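Local coordinates for protein mini spindles (PDB 5VJC) that probably binds tubulin through this TOG domain of HEAT repeats, and so promotes microtubule dynamics and formation of the mitotic spindle, at residues A[8-13]-A[85-90]; A[127-132]-A[165-170]. All coordinates share one frame; numbering follows the deposited sequence.

Contact 1 (A[8-13]-A[85-90]); sequences LCANSA and LVCNLD
Asn88 meets the backbone of Cys9 twice, once directly and once through water, and so shows how a single amide can fasten an extended segment to a helix junction. Its ND2 donates to Cys9 O over 2.9 Å, with an N-H...O angle of 156°; the carbonyl oxygen lies nearly in the plane of the amide, whereas the donor stands above the carbonyl plane of Cys9. On the other branch, Asn88 OD1 accepts a hydrogen bond from water 1, which in turn accepts from Cys9 N at 2.7 Å. The Asn88 CG sits beside its own backbone N (chi1 -65°), a setting that brings both ends of the amide to the Cys9 peptide groups, while ND2 also hydrogen-bonds Ala84 O. The segment 85-90 spans the break at Asn88 between helices 82-87 and 89-99 of the HEAT-repeat solenoid, and 8-13 is the loop leading into helix 13-22, draped over that break. Next to the amide, Leu8 runs side by side with Leu85, Leu8 CD1 lying 3.9 Å from Leu85 CD2, and Leu8 CB passes Asn88 ND2 at 3.8 Å; Leu85 goes on to Tyr114 and Val118 of helix 105-124, and Leu8 also touches Val51. Further along, Cys87 turns its thiol to the loop, with SG 4.1 Å from Ala10 CB and 3.3 Å from Asn11 O. Water 2 donates hydrogen bonds to Asn11 O and Cys87 O, linking the two backbones. Asn11 folds its side chain back into an Asx turn, OD1 accepting from Ala13 N at 3.0 Å, where the loop runs into helix 13-22.

Contact 2 (A[127-132]-A[165-170]); sequences YILAEN and LVFPFV
This is a loop-to-loop contact between two inter-helix links of the HEAT-repeat array, alternate ones along the chain: segment 127-132 leads from helix 105-124 into helix 131-142, whereas segment 165-170 joins helix 150-166 to helix 169-178. One backbone bond joins them, Leu129 N to Val166 O at 3.0 Å, the donor nearly along the C=O axis. Water 4 donates to that same Val166 O and to Leu129 O, so two hydrogen bonds, one from Leu129 N and one from water, grip the Val166 oxygen. Around this bond, Val166 lays CG1 3.3 Å from Tyr127 O and CG2 3.9 Å from Leu129 CG. Phe167, with CG anti to its backbone N (chi1 -174°), crosses Leu129 at about a right angle, its CB 4.0 Å from Leu129 CD1. The ring then reaches Glu131, whose OE2, hydrogen-bonded to Ser135 OG, lies 4.2 Å from Phe167 CZ, while Pro168 CD covers one ring face near the rim. Cutting Phe167 back to an alanine is likely to open a gap beside Leu129 and Glu131 and leave Pro168 CD without the ring it packs on. Beyond the two links, Leu129 rests on Leu122 and Val166 on Phe119, both of helix 105-124.

The two contacts follow one another along the chain, contact 1 closing before contact 2 opens, and their centres lie about 17 Å apart. They nonetheless touch: Leu89 CD2 of contact 1 packs 3.5 Å from Tyr127 CE2 and 3.6 Å from Leu129 CD2 of contact 2, while Val86 CG1 reaches Tyr127 CD1 at 4.0 Å. A polar path runs alongside, since Lys14 NZ hydrogen-bonds both Val86 O and Tyr127 OH. Helix 105-124 is common ground, with Leu89 on its Val118 and Leu122 and Tyr127 on the same Leu122. Segments 85-90, 127-132 and 165-170 thus illustrate how a solenoid is built from neighbours, alternate inter-helix links resting on one another.

Contact 1 (A[8-13]-A[85-90])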
loop_
_atom_site.group_PDB
_atom_site.type_symbol
_atom_site.label_atom_id
_atom_site.label_comp_id
_atom_site.label_asym_id
_atom_site.label_seq_id
_atom_site.Cartn_x
_atom_site.Cartn_y
_atom_site.Cartn_z
ATOM N N LEU A 8 -8.550 10.493 -20.175
ATOM C CA LEU A 8 -8.484 9.047 -20.180
ATOM C C LEU A 8 -9.566 8.512 -21.101
ATOM O O LEU A 8 -10.669 9.058 -21.155
ATOM C CB LEU A 8 -8.660 8.488 -18.766
ATOM C CG LEU A 8 -7.600 8.903 -17.752
ATOM C CD1 LEU A 8 -7.950 8.335 -16.394
ATOM C CD2 LEU A 8 -6.217 8.431 -18.194
ATOM N N CYS A 9 -9.253 7.444 -21.821
ATOM C CA CYS A 9 -10.213 6.899 -22.769
ATOM C C CYS A 9 -10.849 5.627 -22.204
ATOM O O CYS A 9 -10.144 4.704 -21.786
ATOM C CB CYS A 9 -9.523 6.646 -24.116
ATOM S SG CYS A 9 -10.550 5.820 -25.370
ATOM N N ALA A 10 -12.180 5.593 -22.148
ATOM C CA ALA A 10 -12.870 4.364 -21.784
ATOM C C ALA A 10 -12.701 3.371 -22.917
ATOM O O ALA A 10 -13.247 3.548 -24.008
ATOM C CB ALA A 10 -14.347 4.609 -21.497
ATOM N N ASN A 11 -11.907 2.343 -22.666
ATOM C CA ASN A 11 -11.686 1.295 -23.639
ATOM C C ASN A 11 -11.426 0.025 -22.866
ATOM O O ASN A 11 -11.481 0.033 -21.628
ATOM C CB ASN A 11 -10.532 1.650 -24.583
ATOM C CG ASN A 11 -9.232 1.921 -23.845
ATOM O OD1 ASN A 11 -8.908 1.243 -22.871
ATOM N ND2 ASN A 11 -8.477 2.922 -24.310
ATOM N N SER A 12 -11.145 -1.062 -23.578
ATOM C CA SER A 12 -10.916 -2.347 -22.926
ATOM C C SER A 12 -9.453 -2.754 -23.009
ATOM O O SER A 12 -9.125 -3.938 -22.941
ATOM C CB SER A 12 -11.794 -3.426 -23.566
ATOM O OG SER A 12 -11.395 -3.627 -24.909
ATOM N N ALA A 13 -8.567 -1.773 -23.164
ATOM C CA ALA A 13 -7.149 -2.062 -23.333
ATOM C C ALA A 13 -6.515 -2.711 -22.086
ATOM O O ALA A 13 -5.456 -3.341 -22.175
ATOM C CB ALA A 13 -6.400 -0.794 -23.707
ATOM N N LEU A 85 -11.659 6.352 -15.759
ATOM C CA LEU A 85 -10.715 6.098 -14.664
ATOM C C LEU A 85 -10.592 4.592 -14.440
ATOM O O LEU A 85 -9.488 4.057 -14.479
ATOM C CB LEU A 85 -11.140 6.814 -13.365
ATOM C CG LEU A 85 -10.109 6.797 -12.220
ATOM C CD1 LEU A 85 -10.120 5.483 -11.449
ATOM C CD2 LEU A 85 -8.738 7.050 -12.801
ATOM N N VAL A 86 -11.714 3.905 -14.245
ATOM C CA VAL A 86 -11.686 2.456 -14.025
ATOM C C VAL A 86 -11.026 1.676 -15.173
ATOM O O VAL A 86 -10.231 0.756 -14.938
ATOM C CB VAL A 86 -13.109 1.895 -13.787
ATOM C CG1 VAL A 86 -13.087 0.363 -13.711
ATOM C CG2 VAL A 86 -13.694 2.492 -12.498
ATOM N N CYS A 87 -11.362 2.038 -16.407
ATOM C CA CYS A 87 -10.719 1.465 -17.588
ATOM C C CYS A 87 -9.189 1.655 -17.603
ATOM O O CYS A 87 -8.453 0.850 -18.198
ATOM C CB CYS A 87 -11.334 2.073 -18.859
ATOM S SG CYS A 87 -13.049 1.569 -19.135
ATOM N N ASN A 88 -8.709 2.723 -16.971
ATOM C CA ASN A 88 -7.281 2.991 -16.959
ATOM C C ASN A 88 -6.675 2.903 -15.546
ATOM O O ASN A 88 -5.557 3.347 -15.319
ATOM C CB ASN A 88 -7.006 4.363 -17.576
ATOM C CG ASN A 88 -7.372 4.421 -19.052
ATOM O OD1 ASN A 88 -6.539 4.151 -19.902
ATOM N ND2 ASN A 88 -8.622 4.771 -19.353
ATOM N N LEU A 89 -7.406 2.294 -14.618
ATOM C CA LEU A 89 -6.984 2.277 -13.214
ATOM C C LEU A 89 -5.564 1.763 -13.009
ATOM O O LEU A 89 -4.790 2.335 -12.232
ATOM C CB LEU A 89 -7.947 1.415 -12.378
ATOM C CG LEU A 89 -7.610 1.284 -10.882
ATOM C CD1 LEU A 89 -7.623 2.658 -10.157
ATOM C CD2 LEU A 89 -8.560 0.262 -10.189
ATOM N N ASP A 90 -5.244 0.664 -13.687
ATOM C CA ASP A 90 -3.947 0.014 -13.530
ATOM C C ASP A 90 -2.798 0.958 -13.926
ATOM O O ASP A 90 -1.759 1.008 -13.242
ATOM C CB ASP A 90 -3.906 -1.305 -14.341
ATOM C CG ASP A 90 -4.103 -1.092 -15.856
ATOM O OD1 ASP A 90 -5.067 -0.399 -16.254
ATOM O OD2 ASP A 90 -3.281 -1.624 -16.648
HETATM O O HOH W 1 -6.845 6.222 -21.762
HETATM O O HOH W 2 -9.699 -0.979 -20.054
HETATM O O HOH W 3 -6.937 1.628 -21.007
#

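Contact 2 (A[127-132]-A[165-170])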
loop_
_atom_site.group_PDB
_atom_site.type_symbol
_atom_site.label_atom_id
_atom_site.label_comp_id
_atom_site.label_asym_id
_atom_site.label_seq_id
_atom_site.Cartn_x
_atom_site.Cartn_y
_atom_site.Cartn_z
ATOM N N TYR A 127 -16.368 -2.198 -7.601
ATOM C CA TYR A 127 -15.274 -2.736 -8.403
ATOM C C TYR A 127 -14.364 -3.575 -7.506
ATOM O O TYR A 127 -14.140 -3.245 -6.346
ATOM C CB TYR A 127 -14.499 -1.610 -9.085
ATOM C CG TYR A 127 -13.300 -2.077 -9.906
ATOM C CD1 TYR A 127 -13.475 -2.660 -11.163
ATOM C CD2 TYR A 127 -12.000 -1.935 -9.417
ATOM C CE1 TYR A 127 -12.380 -3.110 -11.914
ATOM C CE2 TYR A 127 -10.894 -2.358 -10.161
ATOM C CZ TYR A 127 -11.095 -2.952 -11.412
ATOM O OH TYR A 127 -10.009 -3.378 -12.144
ATOM N N ILE A 128 -13.865 -4.663 -8.072
ATOM C CA ILE A 128 -12.936 -5.592 -7.448
ATOM C C ILE A 128 -11.577 -5.460 -8.128
ATOM O O ILE A 128 -11.503 -5.658 -9.341
ATOM C CB ILE A 128 -13.457 -7.035 -7.613
ATOM C CG1 ILE A 128 -14.720 -7.211 -6.787
ATOM C CG2 ILE A 128 -12.409 -8.057 -7.216
ATOM C CD1 ILE A 128 -14.512 -6.853 -5.376
ATOM N N LEU A 129 -10.519 -5.103 -7.397
ATOM C CA LEU A 129 -9.205 -4.963 -8.031
ATOM C C LEU A 129 -8.737 -6.267 -8.662
ATOM O O LEU A 129 -8.857 -7.351 -8.066
ATOM C CB LEU A 129 -8.116 -4.508 -7.051
ATOM C CG LEU A 129 -8.025 -3.138 -6.378
ATOM C CD1 LEU A 129 -6.640 -2.986 -5.734
ATOM C CD2 LEU A 129 -8.284 -1.998 -7.337
ATOM N N ALA A 130 -8.196 -6.161 -9.872
ATOM C CA ALA A 130 -7.473 -7.278 -10.457
ATOM C C ALA A 130 -6.297 -7.628 -9.547
ATOM O O ALA A 130 -5.755 -6.750 -8.856
ATOM C CB ALA A 130 -6.978 -6.922 -11.856
ATOM N N GLU A 131 -5.911 -8.903 -9.535
ATOM C CA GLU A 131 -4.710 -9.348 -8.828
ATOM C C GLU A 131 -3.490 -8.454 -9.179
ATOM O O GLU A 131 -2.711 -8.051 -8.300
ATOM C CB GLU A 131 -4.420 -10.816 -9.155
ATOM C CG GLU A 131 -3.129 -11.322 -8.582
ATOM C CD GLU A 131 -3.123 -11.244 -7.068
ATOM O OE1 GLU A 131 -4.099 -11.749 -6.472
ATOM O OE2 GLU A 131 -2.168 -10.657 -6.485
ATOM N N ASN A 132 -3.373 -8.100 -10.452
ATOM C CA ASN A 132 -2.250 -7.282 -10.918
ATOM C C ASN A 132 -2.313 -5.858 -10.392
ATOM O O ASN A 132 -1.289 -5.280 -10.089
ATOM C CB ASN A 132 -2.211 -7.253 -12.440
ATOM C CG ASN A 132 -2.249 -8.637 -13.034
ATOM O OD1 ASN A 132 -3.242 -9.377 -12.889
ATOM N ND2 ASN A 132 -1.162 -9.012 -13.695
ATOM N N LEU A 165 -10.971 -3.117 1.260
ATOM C CA LEU A 165 -12.383 -3.329 0.958
ATOM C C LEU A 165 -12.577 -3.832 -0.473
ATOM O O LEU A 165 -13.631 -4.368 -0.797
ATOM C CB LEU A 165 -13.173 -2.037 1.174
ATOM C CG LEU A 165 -13.004 -1.460 2.593
ATOM C CD1 LEU A 165 -13.713 -0.117 2.759
ATOM C CD2 LEU A 165 -13.494 -2.470 3.623
ATOM N N VAL A 166 -11.564 -3.670 -1.325
ATOM C CA VAL A 166 -11.700 -4.057 -2.732
ATOM C C VAL A 166 -10.589 -4.994 -3.215
ATOM O O VAL A 166 -10.443 -5.217 -4.415
ATOM C CB VAL A 166 -11.725 -2.830 -3.673
ATOM C CG1 VAL A 166 -13.007 -2.012 -3.482
ATOM C CG2 VAL A 166 -10.440 -1.957 -3.506
ATOM N N PHE A 167 -9.854 -5.569 -2.273
ATOM C CA PHE A 167 -8.709 -6.421 -2.553
ATOM C C PHE A 167 -8.534 -7.320 -1.326
ATOM O O PHE A 167 -8.795 -6.863 -0.212
ATOM C CB PHE A 167 -7.465 -5.552 -2.837
ATOM C CG PHE A 167 -6.264 -6.329 -3.280
ATOM C CD1 PHE A 167 -6.237 -6.932 -4.527
ATOM C CD2 PHE A 167 -5.158 -6.452 -2.457
ATOM C CE1 PHE A 167 -5.134 -7.664 -4.936
ATOM C CE2 PHE A 167 -4.051 -7.175 -2.870
ATOM C CZ PHE A 167 -4.040 -7.781 -4.099
ATOM N N PRO A 168 -8.123 -8.594 -1.505
ATOM C CA PRO A 168 -8.154 -9.521 -0.354
ATOM C C PRO A 168 -7.373 -9.060 0.888
ATOM O O PRO A 168 -6.181 -8.747 0.798
ATOM C CB PRO A 168 -7.539 -10.799 -0.931
ATOM C CG PRO A 168 -7.923 -10.750 -2.390
ATOM C CD PRO A 168 -7.727 -9.291 -2.745
ATOM N N PHE A 169 -8.052 -9.024 2.036
ATOM C CA PHE A 169 -7.438 -8.514 3.251
ATOM C C PHE A 169 -6.312 -9.443 3.677
ATOM O O PHE A 169 -5.328 -8.971 4.214
ATOM C CB PHE A 169 -8.471 -8.293 4.398
ATOM C CG PHE A 169 -9.331 -9.494 4.733
ATOM C CD1 PHE A 169 -8.883 -10.469 5.621
ATOM C CD2 PHE A 169 -10.613 -9.606 4.217
ATOM C CE1 PHE A 169 -9.679 -11.567 5.951
ATOM C CE2 PHE A 169 -11.425 -10.706 4.538
ATOM C CZ PHE A 169 -10.956 -11.685 5.408
ATOM N N VAL A 170 -6.392 -10.733 3.345
ATOM C CA VAL A 170 -5.278 -11.620 3.683
ATOM C C VAL A 170 -4.008 -11.209 2.897
ATOM O O VAL A 170 -2.899 -11.203 3.445
ATOM C CB VAL A 170 -5.625 -13.104 3.434
ATOM C CG1 VAL A 170 -4.376 -13.952 3.362
ATOM C CG2 VAL A 170 -6.564 -13.629 4.517
HETATM O O HOH W 4 -9.735 -7.877 -5.505
#